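Local coordinates for GTPase activator-like protein (Chaetomium thermophilum, PDB 5HIU) that is the helical N-terminal part of TSC2, a tuberous sclerosis complex protein that probably acts as a GTPase activator, at residues R353-H367 / N422-V434. Residues are numbered along the deposited sequence; the frame is centred on the assembly and turned at random.
Sequences RVATEILRLINSLFH and NVSLQLKHLILRV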
loop_
_atom_site.group_PDB
_atom_site.type_symbol
_atom_site.label_atom_id
_atom_site.label_comp_id
_atom_site.label_asym_id
_atom_site.label_seq_id
_atom_site.Cartn_x
_atom_site.Cartn_y
_atom_site.Cartn_z
ATOM N N ARG A 353 21.525 15.153 -5.763
ATOM C CA ARG A 353 20.196 15.071 -5.169
ATOM C C ARG A 353 20.186 14.534 -3.721
ATOM O O ARG A 353 19.371 14.993 -2.940
ATOM C CB ARG A 353 19.237 14.266 -6.060
ATOM C CG ARG A 353 18.942 14.925 -7.402
ATOM C CD ARG A 353 18.096 14.037 -8.315
ATOM N NE ARG A 353 18.226 14.408 -9.732
ATOM C CZ ARG A 353 17.566 13.826 -10.734
ATOM N NH1 ARG A 353 16.706 12.838 -10.494
ATOM N NH2 ARG A 353 17.763 14.235 -11.988
ATOM N N VAL A 354 21.080 13.602 -3.359
ATOM C CA VAL A 354 21.120 13.036 -1.983
ATOM C C VAL A 354 21.715 14.016 -0.974
ATOM O O VAL A 354 21.114 14.317 0.060
ATOM C CB VAL A 354 21.956 11.745 -1.903
ATOM C CG1 VAL A 354 22.269 11.367 -0.453
ATOM C CG2 VAL A 354 21.239 10.613 -2.611
ATOM N N ALA A 355 22.914 14.487 -1.260
ATOM C CA ALA A 355 23.454 15.585 -0.515
ATOM C C ALA A 355 22.386 16.666 -0.406
ATOM O O ALA A 355 22.194 17.223 0.664
ATOM C CB ALA A 355 24.702 16.130 -1.205
ATOM N N THR A 356 21.685 16.955 -1.504
ATOM C CA THR A 356 20.603 17.949 -1.471
ATOM C C THR A 356 19.526 17.600 -0.420
ATOM O O THR A 356 19.014 18.502 0.251
ATOM C CB THR A 356 19.943 18.145 -2.858
ATOM O OG1 THR A 356 20.951 18.418 -3.838
ATOM C CG2 THR A 356 18.947 19.308 -2.852
ATOM N N GLU A 357 19.196 16.307 -0.278
ATOM C CA GLU A 357 18.176 15.851 0.695
ATOM C C GLU A 357 18.673 15.939 2.135
ATOM O O GLU A 357 18.026 16.582 2.972
ATOM C CB GLU A 357 17.681 14.426 0.387
ATOM C CG GLU A 357 16.834 14.338 -0.869
ATOM C CD GLU A 357 15.660 15.319 -0.854
ATOM O OE1 GLU A 357 14.619 15.036 -0.181
ATOM O OE2 GLU A 357 15.773 16.377 -1.523
ATOM N N ILE A 358 19.817 15.316 2.415
ATOM C CA ILE A 358 20.485 15.489 3.712
ATOM C C ILE A 358 20.336 16.934 4.180
ATOM O O ILE A 358 19.897 17.189 5.295
ATOM C CB ILE A 358 21.994 15.176 3.659
ATOM C CG1 ILE A 358 22.260 13.704 3.300
ATOM C CG2 ILE A 358 22.634 15.504 5.003
ATOM C CD1 ILE A 358 22.057 12.716 4.434
ATOM N N LEU A 359 20.701 17.862 3.304
ATOM C CA LEU A 359 20.585 19.278 3.578
ATOM C C LEU A 359 19.139 19.687 3.790
ATOM O O LEU A 359 18.833 20.409 4.737
ATOM C CB LEU A 359 21.175 20.120 2.435
ATOM C CG LEU A 359 22.701 20.215 2.252
ATOM C CD1 LEU A 359 23.063 21.267 1.200
ATOM C CD2 LEU A 359 23.397 20.535 3.568
ATOM N N ARG A 360 18.248 19.257 2.907
ATOM C CA ARG A 360 16.849 19.712 2.970
ATOM C C ARG A 360 16.229 19.351 4.314
ATOM O O ARG A 360 15.475 20.129 4.886
ATOM C CB ARG A 360 16.014 19.197 1.774
ATOM C CG ARG A 360 14.494 19.291 1.972
ATOM C CD ARG A 360 13.673 19.725 0.763
ATOM N NE ARG A 360 13.960 18.914 -0.425
ATOM C CZ ARG A 360 14.286 19.405 -1.626
ATOM N NH1 ARG A 360 14.336 20.722 -1.849
ATOM N NH2 ARG A 360 14.546 18.572 -2.627
ATOM N N LEU A 361 16.581 18.182 4.818
ATOM C CA LEU A 361 16.173 17.751 6.153
ATOM C C LEU A 361 16.701 18.740 7.183
ATOM O O LEU A 361 15.929 19.379 7.904
ATOM C CB LEU A 361 16.710 16.338 6.443
ATOM C CG LEU A 361 16.135 15.611 7.654
ATOM C CD1 LEU A 361 16.211 14.114 7.441
ATOM C CD2 LEU A 361 16.808 15.992 8.969
ATOM N N ILE A 362 18.019 18.905 7.195
ATOM C CA ILE A 362 18.675 19.807 8.132
ATOM C C ILE A 362 18.063 21.198 8.004
ATOM O O ILE A 362 17.777 21.845 9.000
ATOM C CB ILE A 362 20.208 19.833 7.941
ATOM C CG1 ILE A 362 20.813 18.445 8.237
ATOM C CG2 ILE A 362 20.853 20.858 8.871
ATOM C CD1 ILE A 362 22.286 18.327 7.883
ATOM N N ASN A 363 17.787 21.638 6.791
ATOM C CA ASN A 363 17.151 22.937 6.630
ATOM C C ASN A 363 15.760 23.015 7.224
ATOM O O ASN A 363 15.331 24.080 7.631
ATOM C CB ASN A 363 17.095 23.325 5.170
ATOM C CG ASN A 363 18.313 24.085 4.742
ATOM O OD1 ASN A 363 18.673 25.074 5.371
ATOM N ND2 ASN A 363 18.961 23.637 3.674
ATOM N N SER A 364 15.053 21.896 7.272
ATOM C CA SER A 364 13.729 21.889 7.869
ATOM C C SER A 364 13.799 21.834 9.393
ATOM O O SER A 364 12.815 22.153 10.070
ATOM C CB SER A 364 12.915 20.705 7.366
ATOM O OG SER A 364 13.522 19.509 7.798
ATOM N N LEU A 365 14.938 21.397 9.926
ATOM C CA LEU A 365 15.197 21.464 11.369
ATOM C C LEU A 365 15.452 22.885 11.890
ATOM O O LEU A 365 14.996 23.234 12.967
ATOM C CB LEU A 365 16.383 20.594 11.733
ATOM C CG LEU A 365 16.144 19.104 11.658
ATOM C CD1 LEU A 365 17.425 18.414 12.080
ATOM C CD2 LEU A 365 14.979 18.651 12.532
ATOM N N PHE A 366 16.192 23.694 11.142
ATOM C CA PHE A 366 16.513 25.031 11.595
ATOM C C PHE A 366 15.397 26.019 11.301
ATOM O O PHE A 366 15.329 27.079 11.927
ATOM C CB PHE A 366 17.826 25.505 10.982
ATOM C CG PHE A 366 19.036 24.873 11.597
ATOM C CD1 PHE A 366 19.616 25.418 12.730
ATOM C CD2 PHE A 366 19.596 23.738 11.045
ATOM C CE1 PHE A 366 20.729 24.832 13.306
ATOM C CE2 PHE A 366 20.708 23.150 11.611
ATOM C CZ PHE A 366 21.278 23.695 12.746
ATOM N N HIS A 367 14.538 25.691 10.339
ATOM C CA HIS A 367 13.359 26.511 10.027
ATOM C C HIS A 367 12.177 25.604 9.736
ATOM O O HIS A 367 12.237 24.789 8.836
ATOM C CB HIS A 367 13.627 27.423 8.818
ATOM C CG HIS A 367 12.719 28.618 8.742
ATOM N ND1 HIS A 367 13.056 29.766 8.057
ATOM C CD2 HIS A 367 11.499 28.851 9.284
ATOM C CE1 HIS A 367 12.078 30.648 8.167
ATOM N NE2 HIS A 367 11.121 30.117 8.908
ATOM N N ASN A 422 21.713 22.240 -7.395
ATOM C CA ASN A 422 20.876 21.726 -6.317
ATOM C C ASN A 422 21.473 21.985 -4.933
ATOM O O ASN A 422 21.083 22.939 -4.268
ATOM C CB ASN A 422 20.625 20.234 -6.515
ATOM C CG ASN A 422 19.285 19.942 -7.136
ATOM O OD1 ASN A 422 18.464 20.842 -7.355
ATOM N ND2 ASN A 422 19.046 18.670 -7.411
ATOM N N VAL A 423 22.419 21.150 -4.504
ATOM C CA VAL A 423 23.075 21.319 -3.205
ATOM C C VAL A 423 23.305 22.803 -2.921
ATOM O O VAL A 423 22.957 23.316 -1.855
ATOM C CB VAL A 423 24.422 20.573 -3.174
ATOM C CG1 VAL A 423 25.346 21.136 -2.100
ATOM C CG2 VAL A 423 24.189 19.083 -2.970
ATOM N N SER A 424 23.872 23.480 -3.906
ATOM C CA SER A 424 24.107 24.915 -3.854
ATOM C C SER A 424 22.865 25.719 -3.430
ATOM O O SER A 424 22.995 26.757 -2.797
ATOM C CB SER A 424 24.608 25.388 -5.231
ATOM O OG SER A 424 25.073 26.717 -5.208
ATOM N N LEU A 425 21.675 25.246 -3.785
ATOM C CA LEU A 425 20.421 25.916 -3.415
ATOM C C LEU A 425 20.138 25.779 -1.915
ATOM O O LEU A 425 19.593 26.692 -1.289
ATOM C CB LEU A 425 19.224 25.354 -4.220
ATOM C CG LEU A 425 19.328 25.115 -5.748
ATOM C CD1 LEU A 425 18.126 24.320 -6.269
ATOM C CD2 LEU A 425 19.505 26.409 -6.543
ATOM N N GLN A 426 20.500 24.630 -1.349
ATOM C CA GLN A 426 20.221 24.339 0.058
ATOM C C GLN A 426 21.209 25.045 0.996
ATOM O O GLN A 426 20.827 25.519 2.062
ATOM C CB GLN A 426 20.195 22.822 0.304
ATOM C CG GLN A 426 19.025 22.097 -0.362
ATOM C CD GLN A 426 17.676 22.443 0.253
ATOM O OE1 GLN A 426 17.470 22.253 1.453
ATOM N NE2 GLN A 426 16.745 22.943 -0.567
ATOM N N LEU A 427 22.469 25.136 0.590
ATOM C CA LEU A 427 23.465 25.865 1.372
ATOM C C LEU A 427 23.101 27.331 1.504
ATOM O O LEU A 427 23.088 27.863 2.605
ATOM C CB LEU A 427 24.850 25.738 0.755
ATOM C CG LEU A 427 25.667 24.573 1.303
ATOM C CD1 LEU A 427 26.783 24.206 0.340
ATOM C CD2 LEU A 427 26.241 24.937 2.659
ATOM N N LYS A 428 22.792 27.982 0.389
ATOM C CA LYS A 428 22.315 29.365 0.434
ATOM C C LYS A 428 21.103 29.498 1.361
ATOM O O LYS A 428 20.928 30.540 1.998
ATOM C CB LYS A 428 21.969 29.882 -0.963
ATOM N N HIS A 429 20.280 28.450 1.442
ATOM C CA HIS A 429 19.138 28.437 2.359
ATOM C C HIS A 429 19.556 28.338 3.822
ATOM O O HIS A 429 19.016 29.053 4.670
ATOM C CB HIS A 429 18.168 27.299 2.016
ATOM C CG HIS A 429 17.166 27.670 0.972
ATOM N ND1 HIS A 429 17.531 28.150 -0.268
ATOM C CD2 HIS A 429 15.813 27.641 0.984
ATOM C CE1 HIS A 429 16.444 28.404 -0.974
ATOM N NE2 HIS A 429 15.390 28.104 -0.239
ATOM N N LEU A 430 20.506 27.448 4.103
ATOM C CA LEU A 430 20.994 27.203 5.462
ATOM C C LEU A 430 21.873 28.359 5.989
ATOM O O LEU A 430 21.650 28.908 7.076
ATOM C CB LEU A 430 21.786 25.897 5.484
ATOM C CG LEU A 430 22.242 25.376 6.844
ATOM C CD1 LEU A 430 21.070 25.194 7.801
ATOM C CD2 LEU A 430 22.995 24.066 6.644
ATOM N N ILE A 431 22.877 28.723 5.211
ATOM C CA ILE A 431 23.665 29.883 5.546
ATOM C C ILE A 431 22.716 31.003 5.949
ATOM O O ILE A 431 22.839 31.546 7.043
ATOM C CB ILE A 431 24.594 30.317 4.381
ATOM C CG1 ILE A 431 25.672 29.244 4.095
ATOM C CG2 ILE A 431 25.235 31.668 4.676
ATOM C CD1 ILE A 431 26.120 28.451 5.309
ATOM N N LEU A 432 21.741 31.317 5.102
ATOM C CA LEU A 432 20.851 32.436 5.395
ATOM C C LEU A 432 20.166 32.249 6.746
ATOM O O LEU A 432 20.108 33.183 7.551
ATOM C CB LEU A 432 19.807 32.647 4.287
ATOM C CG LEU A 432 18.990 33.947 4.409
ATOM C CD1 LEU A 432 19.859 35.186 4.261
ATOM C CD2 LEU A 432 17.857 33.995 3.401
ATOM N N ARG A 433 19.671 31.042 6.994
ATOM C CA ARG A 433 18.969 30.740 8.242
ATOM C C ARG A 433 19.882 30.804 9.473
ATOM O O ARG A 433 19.518 31.408 10.472
ATOM C CB ARG A 433 18.320 29.362 8.166
ATOM C CG ARG A 433 17.520 28.969 9.394
ATOM C CD ARG A 433 16.439 29.984 9.743
ATOM N NE ARG A 433 15.645 29.531 10.886
ATOM C CZ ARG A 433 14.773 30.281 11.558
ATOM N NH1 ARG A 433 14.552 31.542 11.211
ATOM N NH2 ARG A 433 14.113 29.761 12.587
ATOM N N VAL A 434 21.051 30.168 9.395
ATOM C CA VAL A 434 22.007 30.160 10.493
ATOM C C VAL A 434 22.487 31.576 10.759
ATOM O O VAL A 434 22.709 31.990 11.899
ATOM C CB VAL A 434 23.224 29.283 10.166
ATOM C CG1 VAL A 434 24.348 29.512 11.174
ATOM C CG2 VAL A 434 22.822 27.818 10.138
#
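The R433 guanidinium stacks on the H367 ring, nearly parallel to it, with centres 4.0 Å apart. The stack is displaced, and H367 CG comes over one guanidinium face. At the guanidinium edge, in its plane, is the carbonyl O of F366. R433 NE donates to F366 O at 2.7 Å, and NH2 adds a weak bond. R433 thus holds the last carbonyl of helix 352-366. Its CG is anti to the backbone N (chi1 -178°); the bend at chi2 brings NE to F366 O. The F366 ring has I362 CG2 in plane at its edge, and L430 CD1 3.8 Å from CD2. W382 meets this ring edge-to-face.

Midway, Q426 is a knob among T356, L359, R360 and N363. N363 ND2 donates to Q426 OE1 (3.0 Å) and Q426 O (3.1 Å), sitting above both carbonyl planes. The two amide planes stand 76° apart. L359 CD1 packs on Q426 CB at 3.4 Å. A355 CB meets V423 CG2 at 3.5 Å.

Helical segments 353-366 and 423-434 run nearly parallel, 20° apart, their axes 8.7 Å apart at closest. They are neighbours in an elongated alpha-solenoid, near its C-terminal end. Helix 383-391 packs against both, helix 302-322 flanks 352-366, and helix 448-459 covers L427 and I431.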